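Local coordinates for protein glycosyl hydrolase (Rhizobium leguminosarum bv. trifolii, PDB 5NDX) that probably hydrolyses O-glycosyl bonds as a family 39 glycoside hydrolase, a bacterial orthologue of human alpha-L-iduronidase, at residues P190-L195 / I217-K222. The protein carries 2 engineered substitutions. Residues are numbered along the deposited sequence; the frame is centred on the assembly and turned at random.
Sequences PIFRAL and ISIHEK. With 8U8 ((2~{R},3~{S},4~{S},5~{R},6~{S})-6-(4-methyl-2-oxidanylidene-chromen-7-yl)oxy-3,4,5-tris(oxidanyl)oxane-2-carboxylic acid), chain M.
In the beta-alpha-beta unit made of strand 179-184, helix 190-200 and strand 216-219, Phe192 links the helix to the strand that follows it by wedging its ring against Ile217 and Ile219. One corner of the ring does most of the touching. Phe192 CE2 meets Ile219 CG2 at 3.7 Å, an oblique approach, and Ile217 CG2 at 3.8 Å, with that methyl facing the rim of the ring, edge-on. With CG of Phe192 anti to the backbone N (chi1 174°), the CE2 corner is set against the two isoleucine methyls. The isoleucines answer with the same branch from different rotamers: CG2 is anti to the backbone N in Ile217 but anti to the carbonyl carbon in Ile219. The unit is one step of an eight-stranded parallel TIM barrel, and this packing forms part of the layer between barrel wall and outer helices; Val245 of helix 235-252 touches both Phe192 and Ile219. Cutting Phe192 back to an alanine removes the ring and is likely to leave both CG2 methyls without their aromatic partner, opening a gap between helix and strand. Beyond the strand, the chain enters a pocket that holds 8U8. The outstretched side chain of Lys222 donates from NZ to carboxylate atom O6 of the bound 8U8 at 2.9 Å, while Glu265 and Asp267 form salt bridges with the same amine. His220 CD2 lies 3.8 Å from O2 of 8U8, the oxygen joining sugar to coumarin, and its ND1 is hydrogen-bonded to Asp264.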
ATOM      1  N   PRO A 190      25.083 -14.734  -0.983  1.00 54.83           N
ATOM      2  CA  PRO A 190      26.165 -14.769  -0.023  1.00 55.71           C
ATOM      3  C   PRO A 190      25.961 -13.860   1.173  1.00 54.34           C
ATOM      4  O   PRO A 190      26.149 -14.307   2.308  1.00 56.35           O
ATOM      5  CB  PRO A 190      27.371 -14.315  -0.856  1.00 56.74           C
ATOM      6  CG  PRO A 190      27.113 -14.926  -2.177  1.00 56.71           C
ATOM      7  CD  PRO A 190      25.619 -14.702  -2.368  1.00 57.21           C
ATOM      8  N   ILE A 191      25.568 -12.607   0.916  1.00 52.04           N
ATOM      9  CA  ILE A 191      25.221 -11.690   1.970  1.00 52.22           C
ATOM     10  C   ILE A 191      24.139 -12.259   2.904  1.00 49.53           C
ATOM     11  O   ILE A 191      24.229 -12.120   4.103  1.00 47.80           O
ATOM     12  CB  ILE A 191      24.739 -10.336   1.406  1.00 54.34           C
ATOM     13  CG1 ILE A 191      25.925  -9.529   0.868  1.00 57.57           C
ATOM     14  CG2 ILE A 191      24.081  -9.498   2.511  1.00 54.07           C
ATOM     15  CD1 ILE A 191      26.832  -8.947   1.969  1.00 57.92           C
ATOM     16  N   PHE A 192      23.107 -12.871   2.337  1.00 47.78           N
ATOM     17  CA  PHE A 192      22.022 -13.394   3.142  1.00 48.04           C
ATOM     18  C   PHE A 192      22.563 -14.483   4.050  1.00 47.30           C
ATOM     19  O   PHE A 192      22.372 -14.423   5.234  1.00 45.18           O
ATOM     20  CB  PHE A 192      20.856 -13.901   2.305  1.00 44.14           C
ATOM     21  CG  PHE A 192      19.792 -14.572   3.123  1.00 44.34           C
ATOM     22  CD1 PHE A 192      19.862 -15.950   3.407  1.00 45.76           C
ATOM     23  CD2 PHE A 192      18.704 -13.852   3.598  1.00 44.61           C
ATOM     24  CE1 PHE A 192      18.884 -16.573   4.189  1.00 45.73           C
ATOM     25  CE2 PHE A 192      17.738 -14.464   4.386  1.00 45.08           C
ATOM     26  CZ  PHE A 192      17.817 -15.822   4.685  1.00 45.04           C
ATOM     27  N   ARG A 193      23.235 -15.463   3.469  1.00 50.84           N
ATOM     28  CA  ARG A 193      23.787 -16.584   4.243  1.00 53.31           C
ATOM     29  C   ARG A 193      24.745 -16.114   5.295  1.00 51.85           C
ATOM     30  O   ARG A 193      24.694 -16.587   6.433  1.00 51.62           O
ATOM     31  CB  ARG A 193      24.454 -17.606   3.333  1.00 56.07           C
ATOM     32  CG  ARG A 193      23.425 -18.366   2.521  1.00 59.09           C
ATOM     33  CD  ARG A 193      24.009 -19.554   1.754  1.00 63.08           C
ATOM     34  NE  ARG A 193      24.328 -19.143   0.401  1.00 67.49           N
ATOM     35  CZ  ARG A 193      25.539 -18.956  -0.127  1.00 73.08           C
ATOM     36  NH1 ARG A 193      25.634 -18.552  -1.392  1.00 75.81           N
ATOM     37  NH2 ARG A 193      26.652 -19.161   0.560  1.00 78.50           N
ATOM     38  N   ALA A 194      25.566 -15.138   4.932  1.00 51.14           N
ATOM     39  CA  ALA A 194      26.517 -14.564   5.883  1.00 52.19           C
ATOM     40  C   ALA A 194      25.849 -13.884   7.066  1.00 51.58           C
ATOM     41  O   ALA A 194      26.311 -14.022   8.203  1.00 52.09           O
ATOM     42  CB  ALA A 194      27.447 -13.594   5.174  1.00 53.39           C
ATOM     43  N   LEU A 195      24.751 -13.157   6.846  1.00 50.05           N
ATOM     44  CA  LEU A 195      24.151 -12.419   7.966  1.00 49.47           C
ATOM     45  C   LEU A 195      23.481 -13.393   8.925  1.00 49.92           C
ATOM     46  O   LEU A 195      23.493 -13.220  10.143  1.00 51.09           O
ATOM     47  CB  LEU A 195      23.165 -11.377   7.462  1.00 49.65           C
ATOM     48  CG  LEU A 195      22.715 -10.163   8.308  1.00 52.32           C
ATOM     49  CD1 LEU A 195      21.246 -10.203   8.692  1.00 53.42           C
ATOM     50  CD2 LEU A 195      23.564  -9.826   9.514  1.00 52.13           C
ATOM     51  N   ILE A 217      13.505 -11.453   9.672  1.00 40.68           N
ATOM     52  CA  ILE A 217      14.279 -11.727   8.498  1.00 41.29           C
ATOM     53  C   ILE A 217      13.567 -11.177   7.262  1.00 40.59           C
ATOM     54  O   ILE A 217      12.424 -11.536   6.995  1.00 39.13           O
ATOM     55  CB  ILE A 217      14.509 -13.245   8.382  1.00 43.59           C
ATOM     56  CG1 ILE A 217      15.348 -13.723   9.583  1.00 47.22           C
ATOM     57  CG2 ILE A 217      15.248 -13.566   7.098  1.00 43.43           C
ATOM     58  CD1 ILE A 217      15.244 -15.199   9.835  1.00 50.30           C
ATOM     59  N   SER A 218      14.256 -10.333   6.493  1.00 39.27           N
ATOM     60  CA  SER A 218      13.665  -9.734   5.320  1.00 40.48           C
ATOM     61  C   SER A 218      14.413 -10.077   4.046  1.00 41.33           C
ATOM     62  O   SER A 218      15.653 -10.043   4.011  1.00 42.62           O
ATOM     63  CB  SER A 218      13.545  -8.218   5.465  1.00 40.44           C
ATOM     64  OG  SER A 218      14.795  -7.639   5.628  1.00 44.09           O
ATOM     65  N   ILE A 219      13.640 -10.376   3.008  1.00 40.12           N
ATOM     66  CA  ILE A 219      14.123 -10.582   1.652  1.00 40.86           C
ATOM     67  C   ILE A 219      13.191  -9.896   0.652  1.00 41.58           C
ATOM     68  O   ILE A 219      12.071  -9.542   1.038  1.00 40.48           O
ATOM     69  CB  ILE A 219      14.162 -12.088   1.322  1.00 42.33           C
ATOM     70  CG1 ILE A 219      12.807 -12.744   1.503  1.00 41.78           C
ATOM     71  CG2 ILE A 219      15.175 -12.796   2.216  1.00 43.95           C
ATOM     72  CD1 ILE A 219      12.821 -14.214   1.120  1.00 45.10           C
ATOM     73  N   HIS A 220      13.648  -9.683  -0.593  1.00 39.88           N
ATOM     74  CA  HIS A 220      12.753  -9.354  -1.693  1.00 42.97           C
ATOM     75  C   HIS A 220      12.593 -10.585  -2.587  1.00 39.72           C
ATOM     76  O   HIS A 220      13.575 -11.175  -3.020  1.00 38.84           O
ATOM     77  CB  HIS A 220      13.220  -8.312  -2.738  1.00 47.95           C
ATOM     78  CG  HIS A 220      14.107  -7.252  -2.260  1.00 47.66           C
ATOM     79  ND1 HIS A 220      14.049  -6.744  -0.988  1.00 52.42           N
ATOM     80  CD2 HIS A 220      15.038  -6.533  -2.919  1.00 49.04           C
ATOM     81  CE1 HIS A 220      14.893  -5.745  -0.874  1.00 47.66           C
ATOM     82  NE2 HIS A 220      15.544  -5.630  -2.013  1.00 51.24           N
ATOM     83  N   GLU A 221      11.366 -10.867  -2.926  1.00 37.42           N
ATOM     84  CA  GLU A 221      11.033 -11.909  -3.895  1.00 38.17           C
ATOM     85  C   GLU A 221       9.916 -11.368  -4.778  1.00 36.95           C
ATOM     86  O   GLU A 221       8.851 -10.965  -4.285  1.00 37.41           O
ATOM     87  CB  GLU A 221      10.604 -13.210  -3.203  1.00 39.50           C
ATOM     88  CG  GLU A 221      11.671 -13.910  -2.341  1.00 41.54           C
ATOM     89  CD  GLU A 221      12.874 -14.429  -3.144  1.00 47.16           C
ATOM     90  OE1 GLU A 221      12.854 -14.343  -4.412  1.00 45.48           O
ATOM     91  OE2 GLU A 221      13.864 -14.906  -2.502  1.00 49.12           O
ATOM     92  N   LYS A 222      10.179 -11.362  -6.069  1.00 37.25           N
ATOM     93  CA  LYS A 222       9.312 -10.803  -7.088  1.00 37.69           C
ATOM     94  C   LYS A 222       8.893 -11.831  -8.095  1.00 35.75           C
ATOM     95  O   LYS A 222       9.494 -12.896  -8.227  1.00 36.26           O
ATOM     96  CB  LYS A 222      10.013  -9.629  -7.768  1.00 37.87           C
ATOM     97  CG  LYS A 222      10.473  -8.610  -6.739  1.00 38.88           C
ATOM     98  CD  LYS A 222      10.642  -7.210  -7.309  1.00 40.12           C
ATOM     99  CE  LYS A 222      11.350  -6.214  -6.361  1.00 41.61           C
ATOM    100  NZ  LYS A 222      10.936  -4.786  -6.605  1.00 40.94           N
TER
HETATM  101  C15 8U8 M 712      20.707  -4.838  -9.878  1.00126.91           C
HETATM  102  C13 8U8 M 712      19.884  -5.823  -9.287  1.00131.95           C
HETATM  103  C14 8U8 M 712      20.318  -7.151  -9.298  1.00132.30           C
HETATM  104  C16 8U8 M 712      19.552  -8.150  -8.690  1.00131.61           C
HETATM  105  O9  8U8 M 712      19.983  -9.299  -8.768  1.00128.59           O
HETATM  106  O8  8U8 M 712      18.346  -7.858  -8.082  1.00122.24           O
HETATM  107  C11 8U8 M 712      17.946  -6.551  -7.951  1.00118.18           C
HETATM  108  C10 8U8 M 712      16.792  -6.271  -7.211  1.00111.55           C
HETATM  109  C12 8U8 M 712      18.704  -5.518  -8.565  1.00128.18           C
HETATM  110  C7  8U8 M 712      18.271  -4.191  -8.376  1.00122.67           C
HETATM  111  C8  8U8 M 712      17.119  -3.915  -7.631  1.00115.94           C
HETATM  112  C9  8U8 M 712      16.363  -4.948  -7.052  1.00109.17           C
HETATM  113  O2  8U8 M 712      15.241  -4.723  -6.279  1.00 90.24           O
HETATM  114  C5  8U8 M 712      14.371  -3.530  -6.398  1.00 68.08           C
HETATM  115  O1  8U8 M 712      14.064  -3.321  -7.785  1.00 60.78           O
HETATM  116  C1  8U8 M 712      13.555  -2.100  -8.162  1.00 48.18           C
HETATM  117  C6  8U8 M 712      12.587  -2.467  -9.135  1.00 35.15           C
HETATM  118  O7  8U8 M 712      12.333  -1.624  -9.986  1.00 37.79           O
HETATM  119  O6  8U8 M 712      12.086  -3.570  -9.009  1.00 37.30           O
HETATM  120  C2  8U8 M 712      12.769  -1.297  -7.081  1.00 59.96           C
HETATM  121  O5  8U8 M 712      11.456  -1.877  -6.934  1.00 54.97           O
HETATM  122  C3  8U8 M 712      13.537  -1.184  -5.692  1.00 54.95           C
HETATM  123  O4  8U8 M 712      13.912   0.131  -5.470  1.00 55.21           O
HETATM  124  C4  8U8 M 712      14.781  -2.127  -5.641  1.00 66.47           C
HETATM  125  O3  8U8 M 712      15.228  -2.226  -4.227  1.00 53.88           O